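Local coordinates for putative hydrolase (Agrobacterium vitis, PDB 3LLC), which probably acts as an alpha/beta-hydrolase-fold esterase, perhaps removing fatty acyl groups from proteins as an acyl-protein thioesterase, at residues A164-A167 / Y171-E174; V99-K104 / K128-N133; T150-E155 / A225-E230. One frame throughout, in Å; residues are numbered along the deposited sequence. Where two conformers were deposited one is given.

Contact 1 of 3, residues A164-A167 / Y171-E174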
loop_
_atom_site.group_PDB
_atom_site.type_symbol
_atom_site.label_atom_id
_atom_site.label_comp_id
_atom_site.label_asym_id
_atom_site.label_seq_id
_atom_site.Cartn_x
_atom_site.Cartn_y
_atom_site.Cartn_z
ATOM N N ALA A 164 15.896 -13.158 -20.071
ATOM C CA ALA A 164 17.309 -12.929 -20.342
ATOM C C ALA A 164 17.746 -11.547 -19.869
ATOM O O ALA A 164 18.863 -11.406 -19.364
ATOM C CB ALA A 164 17.640 -13.120 -21.835
ATOM N N GLU A 165 16.879 -10.540 -20.037
ATOM C CA GLU A 165 17.146 -9.188 -19.520
ATOM C C GLU A 165 17.386 -9.261 -18.012
ATOM O O GLU A 165 18.358 -8.691 -17.514
ATOM C CB GLU A 165 15.988 -8.212 -19.830
ATOM C CG GLU A 165 15.999 -7.646 -21.245
ATOM C CD GLU A 165 14.837 -6.694 -21.540
ATOM O OE1 GLU A 165 14.317 -5.977 -20.644
ATOM O OE2 GLU A 165 14.437 -6.658 -22.716
ATOM N N LEU A 166 16.500 -9.979 -17.308
ATOM C CA LEU A 166 16.621 -10.173 -15.869
ATOM C C LEU A 166 17.971 -10.793 -15.499
ATOM O O LEU A 166 18.573 -10.402 -14.490
ATOM C CB LEU A 166 15.452 -11.016 -15.314
ATOM C CG LEU A 166 14.148 -10.266 -15.102
ATOM C CD1 LEU A 166 12.963 -11.196 -14.853
ATOM C CD2 LEU A 166 14.287 -9.277 -13.924
ATOM N N ALA A 167 18.451 -11.721 -16.330
ATOM C CA ALA A 167 19.724 -12.415 -16.088
ATOM C C ALA A 167 20.944 -11.559 -16.447
ATOM O O ALA A 167 21.868 -11.446 -15.642
ATOM C CB ALA A 167 19.764 -13.766 -16.847
ATOM N N TYR A 171 17.291 -6.423 -14.478
ATOM C CA TYR A 171 15.954 -5.818 -14.570
ATOM C C TYR A 171 15.384 -5.990 -15.982
ATOM O O TYR A 171 16.143 -6.213 -16.936
ATOM C CB TYR A 171 15.957 -4.308 -14.200
ATOM C CG TYR A 171 16.706 -3.436 -15.215
ATOM C CD1 TYR A 171 18.080 -3.271 -15.137
ATOM C CD2 TYR A 171 16.020 -2.788 -16.244
ATOM C CE1 TYR A 171 18.786 -2.496 -16.074
ATOM C CE2 TYR A 171 16.724 -2.014 -17.206
ATOM C CZ TYR A 171 18.093 -1.871 -17.096
ATOM O OH TYR A 171 18.775 -1.133 -18.026
ATOM N N PHE A 172 14.074 -5.864 -16.088
ATOM C CA PHE A 172 13.409 -5.773 -17.384
ATOM C C PHE A 172 12.454 -4.572 -17.385
ATOM O O PHE A 172 12.048 -4.089 -16.330
ATOM C CB PHE A 172 12.681 -7.087 -17.781
ATOM C CG PHE A 172 11.382 -7.297 -17.105
ATOM C CD1 PHE A 172 11.331 -7.950 -15.893
ATOM C CD2 PHE A 172 10.190 -6.875 -17.682
ATOM C CE1 PHE A 172 10.133 -8.149 -15.255
ATOM C CE2 PHE A 172 9.002 -7.070 -17.047
ATOM C CZ PHE A 172 8.962 -7.701 -15.807
ATOM N N GLU A 173 12.126 -4.109 -18.590
ATOM C CA GLU A 173 11.304 -2.920 -18.825
ATOM C C GLU A 173 10.015 -3.278 -19.539
ATOM O O GLU A 173 9.978 -4.202 -20.338
ATOM C CB GLU A 173 12.065 -1.923 -19.721
ATOM C CG GLU A 173 13.287 -1.320 -19.077
ATOM C CD GLU A 173 13.932 -0.223 -19.930
ATOM O OE1 GLU A 173 13.886 -0.323 -21.176
ATOM O OE2 GLU A 173 14.495 0.733 -19.349
ATOM N N GLU A 174 8.965 -2.528 -19.214
ATOM C CA GLU A 174 7.694 -2.610 -19.923
ATOM C C GLU A 174 7.174 -1.190 -20.132
ATOM O O GLU A 174 7.337 -0.298 -19.276
ATOM C CB GLU A 174 6.655 -3.430 -19.153
ATOM C CG GLU A 174 7.031 -4.878 -18.913
ATOM C CD GLU A 174 6.933 -5.754 -20.154
ATOM O OE1 GLU A 174 6.314 -5.344 -21.158
ATOM O OE2 GLU A 174 7.477 -6.871 -20.115
HETATM O O HOH W 1 17.197 -4.888 -19.218
#
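L166 lies alongside the ring of F172, the two side chains pointing the same way, and meets it at the rim: CG of L166 is 3.7 Å from CD1 of F172, and both methyls of L166 stand 3.8 Å from that same CD1. L166 CD2 lies in the ring plane, so the leucine abuts an edge of the phenyl group, not a face. Nearer the backbone, E165 runs across F172 at about a right angle. Its OE1 comes within 3.4 Å of CA of F172, while its carboxylate is turned 52° from the ring plane. No direct hydrogen bond joins the two segments. Instead a water donates to O of Y171 at 2.8 Å and, weakly, to OE1 of E165 at 3.4 Å, bridging helix and strand. E165 O and Y171 O are 3.4 Å apart and, both being acceptors, cannot bond directly.

Two features set these groups in place. With CG of E165 opposite the carbonyl carbon (chi1 -81°) and the chain extended at chi2, the carboxylate is carried along the strand toward F172. Its OE2 is held by a salt bridge to R161, one turn earlier in the helix, and R161 also pairs with the carboxylate of E174 and the carbonyl of E173. R161 thus ties helix to strand and probably offsets repulsion between the carboxylates of E165 and E174.

Helix passes almost directly into strand: three residues separate A167 from Y171, two of them still helical. Both segments belong to the insertion between strands 136-143 and 209-214, consistent with an alpha/beta-hydrolase cap. There L158 touches both L166 and F172, and strand 183-186 completes a two-stranded antiparallel sheet, with F185 meeting F172 ring to ring and by backbone hydrogen bonding.

Contact 2 of 3, residues V99-K104 / K128-N133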
loop_
_atom_site.group_PDB
_atom_site.type_symbol
_atom_site.label_atom_id
_atom_site.label_comp_id
_atom_site.label_asym_id
_atom_site.label_seq_id
_atom_site.Cartn_x
_atom_site.Cartn_y
_atom_site.Cartn_z
ATOM N N VAL A 99 7.645 3.919 10.187
ATOM C CA VAL A 99 6.870 5.156 10.255
ATOM C C VAL A 99 5.768 4.988 11.322
ATOM O O VAL A 99 5.600 5.846 12.204
ATOM C CB VAL A 99 6.284 5.501 8.884
ATOM C CG1 VAL A 99 5.179 6.577 9.035
ATOM C CG2 VAL A 99 7.424 5.962 7.955
ATOM N N LEU A 100 5.070 3.850 11.285
ATOM C CA LEU A 100 4.056 3.577 12.306
ATOM C C LEU A 100 4.652 3.557 13.721
ATOM O O LEU A 100 4.068 4.157 14.641
ATOM C CB LEU A 100 3.276 2.291 11.987
ATOM C CG LEU A 100 1.998 2.039 12.792
ATOM C CD1 LEU A 100 0.856 2.924 12.307
ATOM C CD2 LEU A 100 1.628 0.588 12.683
ATOM N N ASP A 101 5.810 2.912 13.911
ATOM C CA ASP A 101 6.458 2.849 15.222
ATOM C C ASP A 101 7.026 4.195 15.703
ATOM O O ASP A 101 7.239 4.405 16.914
ATOM C CB ASP A 101 7.577 1.800 15.234
ATOM C CG ASP A 101 7.046 0.345 15.074
ATOM O OD1 ASP A 101 5.812 0.110 15.211
ATOM O OD2 ASP A 101 7.875 -0.567 14.813
ATOM N N HIS A 102 7.273 5.114 14.769
ATOM C CA HIS A 102 7.769 6.446 15.137
ATOM C C HIS A 102 6.640 7.269 15.790
ATOM O O HIS A 102 6.864 7.951 16.758
ATOM C CB HIS A 102 8.324 7.162 13.900
ATOM C CG HIS A 102 8.939 8.504 14.182
ATOM N ND1 HIS A 102 10.234 8.651 14.643
ATOM C CD2 HIS A 102 8.444 9.760 14.052
ATOM C CE1 HIS A 102 10.496 9.938 14.817
ATOM N NE2 HIS A 102 9.435 10.632 14.447
ATOM N N PHE A 103 5.439 7.207 15.220
ATOM C CA PHE A 103 4.296 8.012 15.655
ATOM C C PHE A 103 3.381 7.308 16.659
ATOM O O PHE A 103 2.717 7.977 17.445
ATOM C CB PHE A 103 3.504 8.448 14.422
ATOM C CG PHE A 103 4.268 9.403 13.532
ATOM C CD1 PHE A 103 4.520 10.696 13.973
ATOM C CD2 PHE A 103 4.734 9.014 12.290
ATOM C CE1 PHE A 103 5.231 11.589 13.178
ATOM C CE2 PHE A 103 5.435 9.901 11.490
ATOM C CZ PHE A 103 5.679 11.191 11.934
ATOM N N LYS A 104 3.350 5.974 16.621
ATOM C CA LYS A 104 2.614 5.133 17.602
ATOM C C LYS A 104 1.160 5.537 17.841
ATOM O O LYS A 104 0.771 5.759 18.977
ATOM C CB LYS A 104 3.325 5.150 18.951
ATOM C CG LYS A 104 4.680 4.500 18.957
ATOM C CD LYS A 104 5.350 4.669 20.328
ATOM C CE LYS A 104 6.373 3.565 20.586
ATOM N NZ LYS A 104 7.294 3.311 19.433
ATOM N N LYS A 128 0.641 -8.312 14.275
ATOM C CA LYS A 128 0.083 -9.462 15.036
ATOM C C LYS A 128 1.176 -10.407 15.555
ATOM O O LYS A 128 1.010 -11.028 16.607
ATOM C CB LYS A 128 -1.036 -10.206 14.248
ATOM C CG LYS A 128 -2.338 -9.331 14.127
ATOM C CD LYS A 128 -3.504 -9.855 13.212
ATOM C CE LYS A 128 -4.334 -10.979 13.855
ATOM N NZ LYS A 128 -4.925 -10.611 15.180
ATOM N N ALA A 129 2.323 -10.487 14.881
ATOM C CA ALA A 129 3.448 -11.326 15.371
ATOM C C ALA A 129 4.168 -10.755 16.598
ATOM O O ALA A 129 4.934 -11.471 17.251
ATOM C CB ALA A 129 4.476 -11.589 14.240
ATOM N N ARG A 130 3.941 -9.483 16.922
ATOM C CA ARG A 130 4.656 -8.841 18.044
ATOM C C ARG A 130 3.953 -9.004 19.374
ATOM O O ARG A 130 2.732 -9.125 19.433
ATOM C CB ARG A 130 4.879 -7.351 17.779
ATOM C CG ARG A 130 5.565 -7.120 16.491
ATOM C CD ARG A 130 6.418 -5.900 16.446
ATOM N NE ARG A 130 5.653 -4.666 16.519
ATOM C CZ ARG A 130 6.013 -3.506 15.957
ATOM N NH1 ARG A 130 7.117 -3.395 15.220
ATOM N NH2 ARG A 130 5.236 -2.447 16.121
ATOM N N HIS A 131 4.756 -8.987 20.438
ATOM C CA HIS A 131 4.273 -9.010 21.816
ATOM C C HIS A 131 3.839 -7.605 22.244
ATOM O O HIS A 131 2.714 -7.412 22.706
ATOM C CB HIS A 131 5.385 -9.492 22.764
ATOM C CG HIS A 131 5.674 -10.961 22.682
ATOM N ND1 HIS A 131 6.243 -11.664 23.728
ATOM C CD2 HIS A 131 5.469 -11.863 21.691
ATOM C CE1 HIS A 131 6.384 -12.931 23.382
ATOM N NE2 HIS A 131 5.921 -13.078 22.151
ATOM N N ASP A 132 4.744 -6.636 22.097
ATOM C CA ASP A 132 4.473 -5.241 22.459
ATOM C C ASP A 132 3.911 -4.490 21.248
ATOM O O ASP A 132 4.679 -4.079 20.357
ATOM C CB ASP A 132 5.753 -4.557 22.963
ATOM N N ASN A 133 2.578 -4.341 21.200
ATOM C CA ASN A 133 1.963 -3.534 20.160
ATOM C C ASN A 133 1.108 -2.398 20.707
ATOM O O ASN A 133 -0.043 -2.585 21.131
ATOM C CB ASN A 133 1.176 -4.379 19.174
ATOM C CG ASN A 133 1.013 -3.687 17.844
ATOM O OD1 ASN A 133 1.693 -2.688 17.541
ATOM N ND2 ASN A 133 0.104 -4.202 17.042
#
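D101 and R130 approach from opposite directions and form a two-pronged, end-on salt bridge. NH2 of R130 donates to OD1 of D101 at 2.8 Å, nearly straight at 170°, and NH1 of R130 donates to OD2 of D101 at 3.0 Å. Each nitrogen thus has its own oxygen; OD2 is met on its syn lone pair, and OD1 is also approached on its syn side. The fit is not perfectly flat: carboxylate and guanidinium planes are 33° apart. In the NH2-OD1 bond, OD1 lies in the guanidinium plane, whereas NH2 stands out of the carboxylate plane. Two bonds of this kind limit rotation of both groups about the line that joins them. A bend at chi3 of R130 (-67°) turns the guanidinium end-on to the acid.

This pair is the close-fitting part, and almost the whole of it, since the two segments bury only 90 Å² between them. Around it the contact is loose. H131 is exposed and poorly ordered, and the carboxylate of D132 is not modelled, both consistent with a mobile, solvent-facing turn. On the helix side the exposed K104 has positive phi, and its chain curls back so that NZ donates to O of D101 at 2.7 Å. With the backbone bond from K104 N to L100 O, it ties K104 back to the last helical turn. The ammonium group remains 7.0 Å from NH2 of R130.

The bridge joins two successive helix-to-strand connections of the alpha/beta hydrolase sheet: the end of helix 89-103, before strand 107-113, and the loop from helix 115-128 into strand 136-143. Close by, the buried L100 packs on L127 of helix 115-128 and on T135, while V99 and F103 lean on strand 68-72 of the central sheet.

Contact 3 of 3, residues T150-E155 / A225-E230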
loop_
_atom_site.group_PDB
_atom_site.type_symbol
_atom_site.label_atom_id
_atom_site.label_comp_id
_atom_site.label_asym_id
_atom_site.label_seq_id
_atom_site.Cartn_x
_atom_site.Cartn_y
_atom_site.Cartn_z
ATOM N N THR A 150 4.157 -10.012 -8.136
ATOM C CA THR A 150 5.352 -10.523 -8.829
ATOM C C THR A 150 5.151 -11.968 -9.281
ATOM O O THR A 150 5.430 -12.299 -10.426
ATOM C CB THR A 150 6.644 -10.376 -7.969
ATOM O OG1 THR A 150 6.478 -11.110 -6.741
ATOM C CG2 THR A 150 6.932 -8.896 -7.664
ATOM N N SER A 151 4.615 -12.835 -8.409
ATOM C CA SER A 151 4.447 -14.223 -8.744
ATOM C C SER A 151 3.142 -14.500 -9.522
ATOM O O SER A 151 3.094 -15.434 -10.355
ATOM C CB SER A 151 4.483 -15.120 -7.475
ATOM O OG SER A 151 3.478 -14.751 -6.551
ATOM N N ASP A 152 2.114 -13.732 -9.254
ATOM C CA ASP A 152 0.761 -14.054 -9.762
ATOM C C ASP A 152 0.369 -13.276 -11.018
ATOM O O ASP A 152 -0.393 -13.797 -11.805
ATOM C CB ASP A 152 -0.314 -13.828 -8.699
ATOM C CG ASP A 152 -0.184 -14.773 -7.498
ATOM O OD1 ASP A 152 0.874 -15.420 -7.336
ATOM O OD2 ASP A 152 -1.150 -14.805 -6.696
ATOM N N LEU A 153 0.849 -12.038 -11.162
ATOM C CA LEU A 153 0.493 -11.185 -12.311
ATOM C C LEU A 153 1.652 -10.995 -13.301
ATOM O O LEU A 153 1.408 -10.933 -14.512
ATOM C CB LEU A 153 -0.048 -9.836 -11.846
ATOM C CG LEU A 153 -1.284 -9.856 -10.930
ATOM C CD1 LEU A 153 -1.733 -8.436 -10.518
ATOM C CD2 LEU A 153 -2.430 -10.695 -11.604
ATOM N N ILE A 154 2.899 -10.943 -12.827
ATOM C CA ILE A 154 4.056 -10.791 -13.744
ATOM C C ILE A 154 4.634 -12.114 -14.268
ATOM O O ILE A 154 4.703 -12.338 -15.511
ATOM C CB ILE A 154 5.161 -9.894 -13.154
ATOM C CG1 ILE A 154 4.596 -8.475 -12.870
ATOM C CG2 ILE A 154 6.387 -9.854 -14.108
ATOM C CD1 ILE A 154 5.546 -7.511 -12.149
ATOM N N GLU A 155 5.071 -12.998 -13.357
ATOM C CA GLU A 155 5.686 -14.270 -13.762
ATOM C C GLU A 155 4.967 -15.052 -14.895
ATOM O O GLU A 155 5.630 -15.509 -15.821
ATOM C CB GLU A 155 5.937 -15.208 -12.554
ATOM C CG GLU A 155 7.158 -14.816 -11.671
ATOM C CD GLU A 155 7.441 -15.825 -10.538
ATOM O OE1 GLU A 155 7.135 -16.999 -10.741
ATOM O OE2 GLU A 155 7.964 -15.438 -9.456
ATOM N N ALA A 225 -9.078 -9.581 -7.080
ATOM C CA ALA A 225 -9.785 -9.158 -5.856
ATOM C C ALA A 225 -10.663 -10.297 -5.314
ATOM O O ALA A 225 -10.731 -10.506 -4.106
ATOM C CB ALA A 225 -10.635 -7.863 -6.088
ATOM N N LEU A 226 -11.321 -11.041 -6.211
ATOM C CA LEU A 226 -12.099 -12.235 -5.838
ATOM C C LEU A 226 -11.176 -13.303 -5.240
ATOM O O LEU A 226 -11.544 -13.954 -4.261
ATOM C CB LEU A 226 -12.891 -12.783 -7.040
ATOM C CG LEU A 226 -14.118 -11.930 -7.443
ATOM C CD1 LEU A 226 -14.637 -12.365 -8.851
ATOM C CD2 LEU A 226 -15.255 -12.007 -6.395
ATOM N N LYS A 227 -9.976 -13.475 -5.811
ATOM C CA LYS A 227 -8.968 -14.392 -5.237
ATOM C C LYS A 227 -8.562 -13.955 -3.799
ATOM O O LYS A 227 -8.518 -14.786 -2.866
ATOM C CB LYS A 227 -7.714 -14.456 -6.127
ATOM C CG LYS A 227 -6.657 -15.459 -5.636
ATOM C CD LYS A 227 -5.401 -15.501 -6.582
ATOM C CE LYS A 227 -4.355 -16.508 -6.118
ATOM N NZ LYS A 227 -3.292 -16.705 -7.141
ATOM N N LEU A 228 -8.311 -12.668 -3.605
ATOM C CA LEU A 228 -7.989 -12.158 -2.250
ATOM C C LEU A 228 -9.118 -12.446 -1.231
ATOM O O LEU A 228 -8.845 -12.873 -0.102
ATOM C CB LEU A 228 -7.665 -10.659 -2.289
ATOM C CG LEU A 228 -7.430 -9.950 -0.942
ATOM C CD1 LEU A 228 -6.297 -10.661 -0.143
ATOM C CD2 LEU A 228 -7.155 -8.414 -1.123
ATOM N N VAL A 229 -10.379 -12.270 -1.638
ATOM C CA VAL A 229 -11.498 -12.558 -0.741
ATOM C C VAL A 229 -11.493 -14.050 -0.307
ATOM O O VAL A 229 -11.771 -14.356 0.849
ATOM C CB VAL A 229 -12.879 -12.146 -1.352
ATOM C CG1 VAL A 229 -14.108 -12.750 -0.534
ATOM C CG2 VAL A 229 -12.964 -10.600 -1.497
ATOM N N GLU A 230 -11.127 -14.961 -1.214
ATOM C CA GLU A 230 -11.013 -16.401 -0.888
ATOM C C GLU A 230 -9.908 -16.693 0.143
ATOM O O GLU A 230 -9.917 -17.751 0.733
ATOM C CB GLU A 230 -10.748 -17.244 -2.153
ATOM C CG GLU A 230 -11.907 -17.141 -3.162
ATOM C CD GLU A 230 -11.644 -17.738 -4.558
ATOM O OE1 GLU A 230 -10.509 -18.182 -4.859
ATOM O OE2 GLU A 230 -12.613 -17.731 -5.369
#
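K227 spans the gap between helix 222-230, beside the central sheet, and helix 149-154 to reach D152, whose CA lies 10.7 Å from its own. From CB the chain leaves its helix toward the other segment, and CG sits opposite the backbone N (chi1 -176°). The next three torsions also stay close to 180°, so CG and CD serve as a straight spacer that meets no atom of segment 150-155. Contact begins at CE, 3.7 Å from OD2 of D152. At the tip NZ donates to that same OD2 at 2.9 Å, the single hydrogen bond of the salt bridge. The ammonium group arrives from above the carboxylate plane, 61° out of it.

The other oxygen has its own partners: a neighbour in the same helix and an arginine outside. OG of S151 donates to OD1 of D152 at 2.8 Å, again out of plane, and R197 makes a second salt bridge to OD1.

Only 62 Å² is buried between the segments, with no apolar contact, so the direct link is probably mainly electrostatic, a charge pair between residues far apart in sequence. The acid shares its charge between a lysine and an arginine, on different oxygens, which would be expected to keep it ionised and restrain its rotation.

How the contacts relate
Contact 2 comes first along the chain and closes before the other two open; contact 1 then falls between the two halves of contact 3. Contacts 1 and 3 lie 22 Å apart between centres and touch, with CZ of F172 3.8 Å from CG2 of I154, so strand 171-174 packs on helix 149-154, the helix that precedes 160-169 in the chain. Contact 2 stands apart, its centre 37 Å from contact 1 and 28 Å from contact 3. Contact 2 ties elements flanking the central sheet, contact 1 lies within the excursion between strands 136-143 and 209-214, and contact 3 joins that excursion by a salt bridge to helix 222-230.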